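Local coordinates for protein 11R-lipoxygenase (Gersemia fruticosa, PDB 3VF1) that probably oxygenates polyunsaturated fatty acids as a calcium-regulated, non-heme iron dioxygenase of the lipoxygenase family, at residues A[264-269]-A[384-389]; A[378-383]-A[589-594]; A[594-599]-A[614-619]. One frame throughout, in Å; residues are numbered along the deposited sequence.

Interaction 1: residues A[264-269]-A[384-389]; sequences GSNPEV and TQYHQM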
ATOM      1  N   GLY A 264       8.099  -7.421 -12.464  1.00 26.68           N
ATOM      2  CA  GLY A 264       8.293  -8.105 -11.201  1.00 27.23           C
ATOM      3  C   GLY A 264       7.544  -7.394 -10.095  1.00 26.19           C
ATOM      4  O   GLY A 264       6.345  -7.150 -10.208  1.00 30.53           O
ATOM      5  N   SER A 265       8.253  -7.046  -9.027  1.00 26.05           N
ATOM      6  CA  SER A 265       7.646  -6.344  -7.903  1.00 28.18           C
ATOM      7  C   SER A 265       8.207  -4.935  -7.730  1.00 29.03           C
ATOM      8  O   SER A 265       7.788  -4.205  -6.833  1.00 26.75           O
ATOM      9  CB  SER A 265       7.850  -7.139  -6.615  1.00 25.66           C
ATOM     10  OG  SER A 265       7.198  -8.395  -6.688  1.00 30.44           O
ATOM     11  N   ASN A 266       9.149  -4.553  -8.589  1.00 27.48           N
ATOM     12  CA  ASN A 266       9.806  -3.257  -8.465  1.00 27.12           C
ATOM     13  C   ASN A 266      10.154  -2.644  -9.818  1.00 29.08           C
ATOM     14  O   ASN A 266      11.285  -2.770 -10.289  1.00 31.60           O
ATOM     15  CB  ASN A 266      11.072  -3.397  -7.623  1.00 26.25           C
ATOM     16  CG  ASN A 266      11.775  -2.074  -7.406  1.00 28.88           C
ATOM     17  OD1 ASN A 266      11.183  -1.007  -7.583  1.00 31.51           O
ATOM     18  ND2 ASN A 266      13.041  -2.132  -7.014  1.00 27.19           N
ATOM     19  N   PRO A 267       9.177  -1.974 -10.450  1.00 29.05           N
ATOM     20  CA  PRO A 267       9.350  -1.333 -11.756  1.00 28.07           C
ATOM     21  C   PRO A 267       9.679   0.156 -11.645  1.00 30.22           C
ATOM     22  O   PRO A 267       9.314   0.923 -12.535  1.00 32.57           O
ATOM     23  CB  PRO A 267       7.976  -1.516 -12.394  1.00 27.74           C
ATOM     24  CG  PRO A 267       7.032  -1.407 -11.231  1.00 29.26           C
ATOM     25  CD  PRO A 267       7.768  -1.943 -10.017  1.00 27.28           C
ATOM     26  N   GLU A 268      10.367   0.554 -10.578  1.00 30.76           N
ATOM     27  CA  GLU A 268      10.593   1.971 -10.299  1.00 30.58           C
ATOM     28  C   GLU A 268      12.000   2.465 -10.633  1.00 31.77           C
ATOM     29  O   GLU A 268      12.277   3.657 -10.515  1.00 37.28           O
ATOM     30  CB  GLU A 268      10.318   2.258  -8.822  1.00 32.24           C
ATOM     31  CG  GLU A 268       8.848   2.263  -8.443  1.00 38.12           C
ATOM     32  CD  GLU A 268       8.613   2.849  -7.061  1.00 45.21           C
ATOM     33  OE1 GLU A 268       9.545   2.797  -6.225  1.00 35.89           O
ATOM     34  OE2 GLU A 268       7.505   3.373  -6.814  1.00 42.92           O
ATOM     35  N   VAL A 269      12.887   1.565 -11.044  1.00 32.23           N
ATOM     36  CA  VAL A 269      14.301   1.913 -11.155  1.00 30.65           C
ATOM     37  C   VAL A 269      14.788   2.098 -12.590  1.00 29.26           C
ATOM     38  O   VAL A 269      15.444   3.091 -12.900  1.00 34.60           O
ATOM     39  CB  VAL A 269      15.184   0.860 -10.460  1.00 30.13           C
ATOM     40  CG1 VAL A 269      16.647   1.272 -10.523  1.00 29.43           C
ATOM     41  CG2 VAL A 269      14.746   0.678  -9.014  1.00 30.68           C
ATOM     42  N   THR A 384      16.448  -5.884  -4.507  1.00 23.34           N
ATOM     43  CA  THR A 384      15.611  -6.357  -3.409  1.00 25.26           C
ATOM     44  C   THR A 384      15.654  -5.380  -2.241  1.00 26.67           C
ATOM     45  O   THR A 384      14.624  -5.071  -1.644  1.00 27.97           O
ATOM     46  CB  THR A 384      16.054  -7.745  -2.912  1.00 25.41           C
ATOM     47  OG1 THR A 384      15.886  -8.705  -3.960  1.00 26.42           O
ATOM     48  CG2 THR A 384      15.233  -8.165  -1.700  1.00 26.54           C
ATOM     49  N   GLN A 385      16.850  -4.897  -1.919  1.00 25.05           N
ATOM     50  CA  GLN A 385      17.012  -3.925  -0.846  1.00 27.57           C
ATOM     51  C   GLN A 385      16.138  -2.720  -1.159  1.00 27.21           C
ATOM     52  O   GLN A 385      15.396  -2.229  -0.308  1.00 26.63           O
ATOM     53  CB  GLN A 385      18.471  -3.468  -0.716  1.00 27.30           C
ATOM     54  CG  GLN A 385      19.516  -4.573  -0.769  1.00 27.33           C
ATOM     55  CD  GLN A 385      19.280  -5.662   0.256  1.00 29.92           C
ATOM     56  OE1 GLN A 385      19.333  -5.416   1.460  1.00 32.38           O
ATOM     57  NE2 GLN A 385      19.021  -6.877  -0.218  1.00 25.81           N
ATOM     58  N   TYR A 386      16.235  -2.255  -2.400  1.00 25.00           N
ATOM     59  CA  TYR A 386      15.489  -1.094  -2.861  1.00 25.42           C
ATOM     60  C   TYR A 386      13.985  -1.346  -2.784  1.00 25.21           C
ATOM     61  O   TYR A 386      13.235  -0.509  -2.291  1.00 24.87           O
ATOM     62  CB  TYR A 386      15.892  -0.765  -4.301  1.00 25.70           C
ATOM     63  CG  TYR A 386      15.406   0.578  -4.796  1.00 26.69           C
ATOM     64  CD1 TYR A 386      14.069   0.784  -5.115  1.00 25.32           C
ATOM     65  CD2 TYR A 386      16.288   1.638  -4.961  1.00 27.57           C
ATOM     66  CE1 TYR A 386      13.624   2.010  -5.575  1.00 24.50           C
ATOM     67  CE2 TYR A 386      15.853   2.867  -5.420  1.00 27.43           C
ATOM     68  CZ  TYR A 386      14.520   3.046  -5.726  1.00 27.70           C
ATOM     69  OH  TYR A 386      14.084   4.268  -6.182  1.00 27.23           O
ATOM     70  N   HIS A 387      13.550  -2.505  -3.267  1.00 24.64           N
ATOM     71  CA  HIS A 387      12.124  -2.808  -3.330  1.00 26.14           C
ATOM     72  C   HIS A 387      11.477  -2.871  -1.951  1.00 24.75           C
ATOM     73  O   HIS A 387      10.428  -2.273  -1.723  1.00 27.26           O
ATOM     74  CB  HIS A 387      11.879  -4.132  -4.050  1.00 25.12           C
ATOM     75  CG  HIS A 387      10.491  -4.660  -3.868  1.00 26.06           C
ATOM     76  ND1 HIS A 387      10.208  -5.745  -3.067  1.00 28.63           N
ATOM     77  CD2 HIS A 387       9.305  -4.240  -4.364  1.00 29.50           C
ATOM     78  CE1 HIS A 387       8.909  -5.979  -3.089  1.00 28.08           C
ATOM     79  NE2 HIS A 387       8.337  -5.079  -3.867  1.00 29.44           N
ATOM     80  N   GLN A 388      12.100  -3.605  -1.035  1.00 24.40           N
ATOM     81  CA  GLN A 388      11.518  -3.829   0.281  1.00 26.13           C
ATOM     82  C   GLN A 388      11.391  -2.541   1.088  1.00 28.40           C
ATOM     83  O   GLN A 388      10.333  -2.253   1.642  1.00 32.55           O
ATOM     84  CB  GLN A 388      12.354  -4.842   1.065  1.00 25.97           C
ATOM     85  CG  GLN A 388      12.268  -6.260   0.532  1.00 30.89           C
ATOM     86  CD  GLN A 388      10.869  -6.842   0.648  1.00 37.12           C
ATOM     87  OE1 GLN A 388      10.075  -6.420   1.489  1.00 38.26           O
ATOM     88  NE2 GLN A 388      10.562  -7.813  -0.203  1.00 35.55           N
ATOM     89  N   MET A 389      12.469  -1.768   1.148  1.00 27.55           N
ATOM     90  CA  MET A 389      12.514  -0.601   2.021  1.00 26.90           C
ATOM     91  C   MET A 389      11.957   0.664   1.371  1.00 27.23           C
ATOM     92  O   MET A 389      11.263   1.444   2.022  1.00 31.83           O
ATOM     93  CB  MET A 389      13.949  -0.351   2.490  1.00 27.02           C
ATOM     94  CG  MET A 389      14.589  -1.547   3.178  1.00 27.72           C
ATOM     95  SD  MET A 389      13.497  -2.320   4.393  1.00 33.41           S
ATOM     96  CE  MET A 389      13.074  -0.920   5.425  1.00 26.84           C
TER
HETATM   97  O   HOH W   1      11.578   4.757  -6.375  1.00 30.39           O

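Interaction 2: residues A[378-383]-A[589-594]; sequences WLRCAD and HPNSPT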
ATOM      1  N   TRP A 378      23.866 -10.544  -7.960  1.00 25.98           N
ATOM      2  CA  TRP A 378      24.237  -9.396  -7.136  1.00 24.27           C
ATOM      3  C   TRP A 378      23.469  -8.138  -7.530  1.00 23.93           C
ATOM      4  O   TRP A 378      23.226  -7.268  -6.695  1.00 24.62           O
ATOM      5  CB  TRP A 378      25.743  -9.144  -7.214  1.00 24.99           C
ATOM      6  CG  TRP A 378      26.543 -10.040  -6.309  1.00 28.78           C
ATOM      7  CD1 TRP A 378      27.145 -11.220  -6.641  1.00 29.07           C
ATOM      8  CD2 TRP A 378      26.820  -9.825  -4.919  1.00 29.51           C
ATOM      9  NE1 TRP A 378      27.780 -11.751  -5.545  1.00 30.48           N
ATOM     10  CE2 TRP A 378      27.596 -10.915  -4.476  1.00 30.65           C
ATOM     11  CE3 TRP A 378      26.489  -8.819  -4.009  1.00 31.50           C
ATOM     12  CZ2 TRP A 378      28.044 -11.025  -3.162  1.00 30.11           C
ATOM     13  CZ3 TRP A 378      26.936  -8.930  -2.704  1.00 31.66           C
ATOM     14  CH2 TRP A 378      27.706 -10.023  -2.295  1.00 30.67           C
ATOM     15  N   LEU A 379      23.083  -8.044  -8.798  1.00 25.92           N
ATOM     16  CA  LEU A 379      22.281  -6.918  -9.267  1.00 25.29           C
ATOM     17  C   LEU A 379      20.865  -7.009  -8.702  1.00 24.95           C
ATOM     18  O   LEU A 379      20.293  -6.010  -8.270  1.00 27.68           O
ATOM     19  CB  LEU A 379      22.238  -6.889 -10.796  1.00 25.80           C
ATOM     20  CG  LEU A 379      21.466  -5.728 -11.426  1.00 25.50           C
ATOM     21  CD1 LEU A 379      22.106  -4.392 -11.084  1.00 24.18           C
ATOM     22  CD2 LEU A 379      21.379  -5.906 -12.936  1.00 25.20           C
ATOM     23  N   ARG A 380      20.306  -8.214  -8.705  1.00 22.95           N
ATOM     24  CA  ARG A 380      18.969  -8.443  -8.170  1.00 25.18           C
ATOM     25  C   ARG A 380      18.934  -8.242  -6.659  1.00 25.07           C
ATOM     26  O   ARG A 380      17.952  -7.742  -6.113  1.00 26.24           O
ATOM     27  CB  ARG A 380      18.494  -9.855  -8.513  1.00 27.20           C
ATOM     28  CG  ARG A 380      18.267 -10.085  -9.994  1.00 32.57           C
ATOM     29  CD  ARG A 380      17.085  -9.277 -10.500  1.00 31.88           C
ATOM     30  NE  ARG A 380      15.829  -9.692  -9.880  1.00 35.87           N
ATOM     31  CZ  ARG A 380      14.709  -8.977  -9.898  1.00 36.95           C
ATOM     32  NH1 ARG A 380      14.673  -7.793 -10.497  1.00 34.76           N
ATOM     33  NH2 ARG A 380      13.619  -9.443  -9.304  1.00 36.98           N
ATOM     34  N   CYS A 381      20.007  -8.636  -5.984  1.00 22.85           N
ATOM     35  CA  CYS A 381      20.081  -8.489  -4.538  1.00 25.59           C
ATOM     36  C   CYS A 381      19.969  -7.018  -4.156  1.00 26.31           C
ATOM     37  O   CYS A 381      19.256  -6.663  -3.218  1.00 23.53           O
ATOM     38  CB  CYS A 381      21.383  -9.080  -3.997  1.00 26.27           C
ATOM     39  SG  CYS A 381      21.421  -9.227  -2.189  1.00 31.57           S
ATOM     40  N   ALA A 382      20.674  -6.166  -4.893  1.00 26.64           N
ATOM     41  CA  ALA A 382      20.599  -4.729  -4.678  1.00 24.86           C
ATOM     42  C   ALA A 382      19.166  -4.246  -4.876  1.00 25.71           C
ATOM     43  O   ALA A 382      18.655  -3.436  -4.097  1.00 28.29           O
ATOM     44  CB  ALA A 382      21.536  -4.002  -5.625  1.00 21.78           C
ATOM     45  N   ASP A 383      18.518  -4.752  -5.921  1.00 23.97           N
ATOM     46  CA  ASP A 383      17.156  -4.347  -6.248  1.00 25.23           C
ATOM     47  C   ASP A 383      16.187  -4.747  -5.140  1.00 23.88           C
ATOM     48  O   ASP A 383      15.223  -4.034  -4.865  1.00 27.51           O
ATOM     49  CB  ASP A 383      16.720  -4.967  -7.578  1.00 23.95           C
ATOM     50  CG  ASP A 383      15.345  -4.499  -8.016  1.00 29.94           C
ATOM     51  OD1 ASP A 383      15.246  -3.395  -8.594  1.00 26.26           O
ATOM     52  OD2 ASP A 383      14.364  -5.237  -7.782  1.00 34.71           O
ATOM     53  N   HIS A 589      14.012 -18.146  -4.353  1.00 30.10           N
ATOM     54  CA  HIS A 589      14.966 -17.168  -3.832  1.00 31.45           C
ATOM     55  C   HIS A 589      15.973 -16.643  -4.863  1.00 31.05           C
ATOM     56  O   HIS A 589      16.238 -15.442  -4.912  1.00 31.70           O
ATOM     57  CB  HIS A 589      15.716 -17.752  -2.631  1.00 27.50           C
ATOM     58  CG  HIS A 589      16.473 -16.732  -1.840  1.00 31.56           C
ATOM     59  ND1 HIS A 589      15.985 -16.182  -0.674  1.00 34.53           N
ATOM     60  CD2 HIS A 589      17.679 -16.154  -2.052  1.00 32.39           C
ATOM     61  CE1 HIS A 589      16.861 -15.316  -0.198  1.00 32.18           C
ATOM     62  NE2 HIS A 589      17.897 -15.278  -1.016  1.00 34.17           N
ATOM     63  N   PRO A 590      16.548 -17.538  -5.679  1.00 29.63           N
ATOM     64  CA  PRO A 590      17.562 -17.102  -6.648  1.00 28.85           C
ATOM     65  C   PRO A 590      17.066 -16.051  -7.640  1.00 28.11           C
ATOM     66  O   PRO A 590      17.881 -15.334  -8.219  1.00 28.55           O
ATOM     67  CB  PRO A 590      17.920 -18.395  -7.385  1.00 26.61           C
ATOM     68  CG  PRO A 590      17.604 -19.479  -6.415  1.00 29.84           C
ATOM     69  CD  PRO A 590      16.391 -19.003  -5.672  1.00 31.86           C
ATOM     70  N   ASN A 591      15.755 -15.962  -7.838  1.00 28.48           N
ATOM     71  CA  ASN A 591      15.198 -14.981  -8.764  1.00 28.51           C
ATOM     72  C   ASN A 591      15.354 -13.558  -8.237  1.00 32.18           C
ATOM     73  O   ASN A 591      15.360 -12.598  -9.009  1.00 34.04           O
ATOM     74  CB  ASN A 591      13.724 -15.282  -9.044  1.00 28.85           C
ATOM     75  CG  ASN A 591      13.113 -14.326 -10.053  1.00 30.12           C
ATOM     76  OD1 ASN A 591      13.425 -14.383 -11.243  1.00 28.20           O
ATOM     77  ND2 ASN A 591      12.233 -13.448  -9.583  1.00 31.97           N
ATOM     78  N   SER A 592      15.485 -13.428  -6.921  1.00 29.43           N
ATOM     79  CA  SER A 592      15.662 -12.125  -6.295  1.00 30.17           C
ATOM     80  C   SER A 592      16.211 -12.290  -4.878  1.00 31.48           C
ATOM     81  O   SER A 592      15.461 -12.229  -3.904  1.00 30.21           O
ATOM     82  CB  SER A 592      14.332 -11.371  -6.262  1.00 31.79           C
ATOM     83  OG  SER A 592      14.538  -9.974  -6.130  1.00 34.61           O
ATOM     84  N   PRO A 593      17.532 -12.505  -4.765  1.00 30.13           N
ATOM     85  CA  PRO A 593      18.200 -12.729  -3.478  1.00 28.40           C
ATOM     86  C   PRO A 593      17.976 -11.582  -2.496  1.00 30.11           C
ATOM     87  O   PRO A 593      17.980 -10.420  -2.901  1.00 29.87           O
ATOM     88  CB  PRO A 593      19.682 -12.816  -3.860  1.00 26.11           C
ATOM     89  CG  PRO A 593      19.692 -13.176  -5.304  1.00 27.28           C
ATOM     90  CD  PRO A 593      18.477 -12.540  -5.894  1.00 29.12           C
ATOM     91  N   THR A 594      17.787 -11.911  -1.223  1.00 26.55           N
ATOM     92  CA  THR A 594      17.557 -10.901  -0.196  1.00 28.44           C
ATOM     93  C   THR A 594      18.854 -10.514   0.501  1.00 28.16           C
ATOM     94  O   THR A 594      18.993  -9.393   0.989  1.00 31.23           O
ATOM     95  CB  THR A 594      16.550 -11.392   0.862  1.00 30.09           C
ATOM     96  OG1 THR A 594      17.043 -12.584   1.488  1.00 30.74           O
ATOM     97  CG2 THR A 594      15.202 -11.679   0.221  1.00 29.83           C
TER
HETATM   98  O   HOH W   2      13.017  -7.194  -6.147  1.00 28.58           O

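Interaction 3: residues A[594-599]-A[614-619]; sequences TLMRQP and ASLANK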
ATOM      1  N   THR A 594      17.787 -11.911  -1.223  1.00 26.55           N
ATOM      2  CA  THR A 594      17.557 -10.901  -0.196  1.00 28.44           C
ATOM      3  C   THR A 594      18.854 -10.514   0.501  1.00 28.16           C
ATOM      4  O   THR A 594      18.993  -9.393   0.989  1.00 31.23           O
ATOM      5  CB  THR A 594      16.550 -11.392   0.862  1.00 30.09           C
ATOM      6  OG1 THR A 594      17.043 -12.584   1.488  1.00 30.74           O
ATOM      7  CG2 THR A 594      15.202 -11.679   0.221  1.00 29.83           C
ATOM      8  N   LEU A 595      19.801 -11.444   0.550  1.00 31.54           N
ATOM      9  CA  LEU A 595      21.095 -11.173   1.164  1.00 32.08           C
ATOM     10  C   LEU A 595      22.202 -11.997   0.520  1.00 31.29           C
ATOM     11  O   LEU A 595      21.936 -12.958  -0.202  1.00 30.23           O
ATOM     12  CB  LEU A 595      21.040 -11.458   2.669  1.00 30.88           C
ATOM     13  CG  LEU A 595      20.751 -12.901   3.097  1.00 35.31           C
ATOM     14  CD1 LEU A 595      21.986 -13.786   2.983  1.00 32.37           C
ATOM     15  CD2 LEU A 595      20.212 -12.937   4.520  1.00 33.98           C
ATOM     16  N   MET A 596      23.443 -11.604   0.783  1.00 29.52           N
ATOM     17  CA  MET A 596      24.607 -12.381   0.383  1.00 28.81           C
ATOM     18  C   MET A 596      25.486 -12.599   1.607  1.00 30.82           C
ATOM     19  O   MET A 596      25.720 -11.675   2.383  1.00 28.73           O
ATOM     20  CB  MET A 596      25.391 -11.658  -0.713  1.00 30.96           C
ATOM     21  CG  MET A 596      24.690 -11.621  -2.064  1.00 31.02           C
ATOM     22  SD  MET A 596      24.477 -13.255  -2.794  1.00 38.47           S
ATOM     23  CE  MET A 596      23.900 -12.828  -4.433  1.00 32.48           C
ATOM     24  N   ARG A 597      25.968 -13.826   1.781  1.00 31.20           N
ATOM     25  CA  ARG A 597      26.749 -14.181   2.959  1.00 30.77           C
ATOM     26  C   ARG A 597      28.248 -14.077   2.704  1.00 32.10           C
ATOM     27  O   ARG A 597      29.052 -14.216   3.625  1.00 37.11           O
ATOM     28  CB  ARG A 597      26.407 -15.598   3.408  1.00 28.19           C
ATOM     29  CG  ARG A 597      25.006 -15.747   3.962  1.00 30.80           C
ATOM     30  CD  ARG A 597      24.761 -17.177   4.397  1.00 33.47           C
ATOM     31  NE  ARG A 597      24.764 -18.087   3.256  1.00 35.31           N
ATOM     32  CZ  ARG A 597      25.206 -19.341   3.288  1.00 34.22           C
ATOM     33  NH1 ARG A 597      25.695 -19.860   4.407  1.00 34.13           N
ATOM     34  NH2 ARG A 597      25.161 -20.082   2.190  1.00 36.80           N
ATOM     35  N   GLN A 598      28.617 -13.842   1.451  1.00 30.62           N
ATOM     36  CA  GLN A 598      30.016 -13.668   1.088  1.00 31.52           C
ATOM     37  C   GLN A 598      30.168 -12.402   0.266  1.00 31.31           C
ATOM     38  O   GLN A 598      29.235 -11.990  -0.419  1.00 33.41           O
ATOM     39  CB  GLN A 598      30.510 -14.861   0.275  1.00 33.63           C
ATOM     40  CG  GLN A 598      30.461 -16.187   1.012  1.00 33.04           C
ATOM     41  CD  GLN A 598      31.490 -16.269   2.120  1.00 38.12           C
ATOM     42  OE1 GLN A 598      32.444 -15.491   2.155  1.00 43.73           O
ATOM     43  NE2 GLN A 598      31.302 -17.212   3.034  1.00 36.43           N
ATOM     44  N   PRO A 599      31.347 -11.770   0.333  1.00 31.61           N
ATOM     45  CA  PRO A 599      31.582 -10.598  -0.511  1.00 30.16           C
ATOM     46  C   PRO A 599      31.582 -10.985  -1.983  1.00 30.16           C
ATOM     47  O   PRO A 599      31.767 -12.159  -2.300  1.00 32.72           O
ATOM     48  CB  PRO A 599      32.970 -10.117  -0.072  1.00 35.72           C
ATOM     49  CG  PRO A 599      33.620 -11.311   0.545  1.00 32.59           C
ATOM     50  CD  PRO A 599      32.516 -12.109   1.164  1.00 33.10           C
ATOM     51  N   ALA A 614      27.349 -20.629  -1.713  1.00 33.24           N
ATOM     52  CA  ALA A 614      27.957 -20.132  -0.483  1.00 32.13           C
ATOM     53  C   ALA A 614      27.607 -18.666  -0.246  1.00 34.29           C
ATOM     54  O   ALA A 614      27.650 -18.187   0.890  1.00 31.27           O
ATOM     55  CB  ALA A 614      29.466 -20.317  -0.525  1.00 30.13           C
ATOM     56  N   SER A 615      27.267 -17.957  -1.319  1.00 33.30           N
ATOM     57  CA  SER A 615      26.865 -16.558  -1.217  1.00 34.34           C
ATOM     58  C   SER A 615      25.379 -16.437  -0.903  1.00 33.03           C
ATOM     59  O   SER A 615      24.977 -15.632  -0.065  1.00 32.40           O
ATOM     60  CB  SER A 615      27.181 -15.812  -2.512  1.00 35.84           C
ATOM     61  OG  SER A 615      28.564 -15.526  -2.610  1.00 41.43           O
ATOM     62  N   LEU A 616      24.567 -17.242  -1.579  1.00 29.78           N
ATOM     63  CA  LEU A 616      23.123 -17.184  -1.399  1.00 31.03           C
ATOM     64  C   LEU A 616      22.733 -17.551   0.029  1.00 31.28           C
ATOM     65  O   LEU A 616      23.492 -18.199   0.749  1.00 30.07           O
ATOM     66  CB  LEU A 616      22.420 -18.108  -2.396  1.00 27.06           C
ATOM     67  CG  LEU A 616      22.592 -17.737  -3.872  1.00 25.52           C
ATOM     68  CD1 LEU A 616      21.835 -18.712  -4.762  1.00 30.55           C
ATOM     69  CD2 LEU A 616      22.139 -16.308  -4.132  1.00 28.41           C
ATOM     70  N   ALA A 617      21.541 -17.119   0.428  1.00 30.71           N
ATOM     71  CA  ALA A 617      21.040 -17.349   1.777  1.00 32.28           C
ATOM     72  C   ALA A 617      21.148 -18.819   2.167  1.00 31.63           C
ATOM     73  O   ALA A 617      21.037 -19.705   1.321  1.00 27.28           O
ATOM     74  CB  ALA A 617      19.593 -16.889   1.875  1.00 30.68           C
ATOM     75  N   ASN A 618      21.374 -19.071   3.451  1.00 33.02           N
ATOM     76  CA  ASN A 618      21.383 -20.435   3.961  1.00 33.27           C
ATOM     77  C   ASN A 618      19.949 -20.919   4.152  1.00 30.81           C
ATOM     78  O   ASN A 618      19.004 -20.204   3.832  1.00 33.12           O
ATOM     79  CB  ASN A 618      22.183 -20.527   5.267  1.00 34.51           C
ATOM     80  CG  ASN A 618      21.595 -19.682   6.380  1.00 34.63           C
ATOM     81  OD1 ASN A 618      20.379 -19.572   6.518  1.00 34.11           O
ATOM     82  ND2 ASN A 618      22.463 -19.081   7.183  1.00 34.36           N
ATOM     83  N   LYS A 619      19.786 -22.130   4.670  1.00 32.51           N
ATOM     84  CA  LYS A 619      18.465 -22.741   4.755  1.00 34.92           C
ATOM     85  C   LYS A 619      17.520 -21.977   5.684  1.00 33.30           C
ATOM     86  O   LYS A 619      16.395 -21.662   5.301  1.00 33.64           O
ATOM     87  CB  LYS A 619      18.582 -24.206   5.182  1.00 35.15           C
ATOM     88  CG  LYS A 619      19.362 -25.054   4.187  1.00 35.03           C
ATOM     89  CD  LYS A 619      19.120 -26.539   4.382  1.00 37.55           C
ATOM     90  CE  LYS A 619      19.866 -27.356   3.340  1.00 37.51           C
ATOM     91  NZ  LYS A 619      19.582 -28.812   3.463  1.00 41.36           N
TER
HETATM   92  O   HOH W   3      20.626 -14.771  -1.135  1.00 28.00           O
HETATM   93  O   HOH W   4      25.689 -19.219   6.873  1.00 34.05           O
HETATM   94  O   HOH W   5      29.004 -18.564   3.712  1.00 32.42           O
HETATM   95  O   HOH W   6      30.315 -14.038  -4.293  1.00 38.17           O

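Interaction 1: residues A[264-269]-A[384-389]
Val269 and Asn266 meet Tyr386 and His387 where the loop after helix 254-263 passes the long helix 369-410 of the lipoxygenase catalytic domain, the helix that carries the iron ligands His392 and His397. The apolar part is a CH-pi contact. CG2 of Val269 stands over one face of the Tyr386 ring, 3.9 Å from its centroid and 13° off the ring normal. Tyr386 has CG anti to the backbone N (chi1 -168°), which carries the ring out from the helix and alongside the loop.

Further van der Waals packing involves Asn266 and Ser265. The Asn266 side chain runs at about a right angle to that of Tyr386, yet its amide plane is only 18° from the ring plane, with ND2 of Asn266 3.6 Å from CD1 of Tyr386. CB of Asn266 rests against His387, 3.7 Å from CB of that residue. One residue earlier in the loop, CB of Ser265 approaches NE2 of His387 to 3.5 Å; this nitrogen is hydrogen-bonded to Val578 O.

Polar contacts fix the loop without a direct hydrogen bond between the two segments. OD1 of Asn266 accepts a weak bond from the backbone N of Glu268 and is also bonded to OG1 of Thr391, which reaches Glu268 OE1 as well. Ser265 OG is tied to Ser581 and Thr585. Helix 369-410 widens to a pi-type turn at 387-389, close to the metal ligands. At the outer edge, a water in the plane of the Tyr386 ring bridges the segments, 2.6 Å from Tyr386 OH and donating to Glu268 OE1 at 2.8 Å.

Interaction 2: residues A[378-383]-A[589-594]
Arg380 and Cys381, on helix 369-410 of the lipoxygenase catalytic domain, receive the segment 589-594, a short 3-10 turn that runs out into a loop. NE of Arg380 donates to the carbonyl oxygen of Asn591 at 3.1 Å with an N-H...O angle of 160°. The oxygen sits at the edge of the guanidinium, close to its plane, and the donor lies in the carbonyl plane. Bends at chi2 and chi3, both near -65°, fold the arginine back so that NE faces this carbonyl. Its CB meanwhile packs on CD of Pro593 at 3.8 Å.

One residue along the helix, CA of Cys381 makes a C-H...O contact to O of Pro593 at 3.3 Å. CB of Cys381 lies 4.1 Å from CB of Pro593. SG of Cys381 lies 3.9 Å from the carbonyl carbon of Thr594.

The second shell sets the arginine. A cation-pi contact with Phe261 of helix 254-263 holds the guanidinium, while Asp383 attracts it only through a long salt bridge with the oxygen well out of its plane. Asn591 is fixed by Trp256, Gln260 and Thr585, and Thr384 OG1 bonds both Ser592 OG and Pro593 O. A water bridges the segments, donating to Asp383 OD2 at 2.9 Å and lying 3.2 Å from Ser592 OG.

Interaction 3: residues A[594-599]-A[614-619]
Arg597 reaches back to Leu616 by way of an extended chi2 and a single bend at chi3 (-66°), which turns the guanidinium side-on to the Leu616 carbonyl. The contact lies in the lipoxygenase catalytic domain, where the loop 594-599 runs beside the end of helix 609-615 and the linker into helix 619-632, whose N-cap is Asn618.

NE and NH2 of Arg597 both donate to the single oxygen O of Leu616, at 2.8 and 2.9 Å. That oxygen lies near the guanidinium plane, and two N-H groups on one atom fix the rotation of the head group. Its faces are covered too. O of Ala614 lies over one, without a hydrogen bond, and CB of Asn618 over the opposite one, 3.7 Å from NH1 of Arg597. NH2 also forms a salt bridge with Asp225, so the arginine joins a third chain segment. A water at the guanidinium edge links NH1 to ND2 of Asn618, whose OD1 caps Gln621 N.

The backbone takes part through Arg597 N, which donates to a lone pair of Ser615 O at 2.8 Å and 163°. Just before it, CA of Met596 makes a C-H...O contact to the same oxygen. The Met596 side chain lies beside that of Leu616, both pointing the same way, with CE of Met596 3.9 Å from CD2 of Leu616. One residue before Met596, CD1 of Leu595 meets CB of Ala617 at 4.1 Å. On the solvent side, CB of Gln598 packs 3.5 Å from OG of Ser615.

Helix 369-410 connects interactions 1 and 2, whose centres are about 10 Å apart, and Thr594 belongs to both interaction 2 and interaction 3, whose centres are also about 10 Å apart. The three follow one another in a row, interaction 1 lying closest to the iron. There the side chain of His387 is about 9 Å from the metal and about 4 Å from that of the iron ligand His392; interaction 3 lies away from the annotated sites. Gln385 NE2, a probable hydrogen-bond donor to Thr594 O at 2.8 Å, bridges all three regions. Between interactions 2 and 3, the indole of Trp378 packs against Met596 and Gln598.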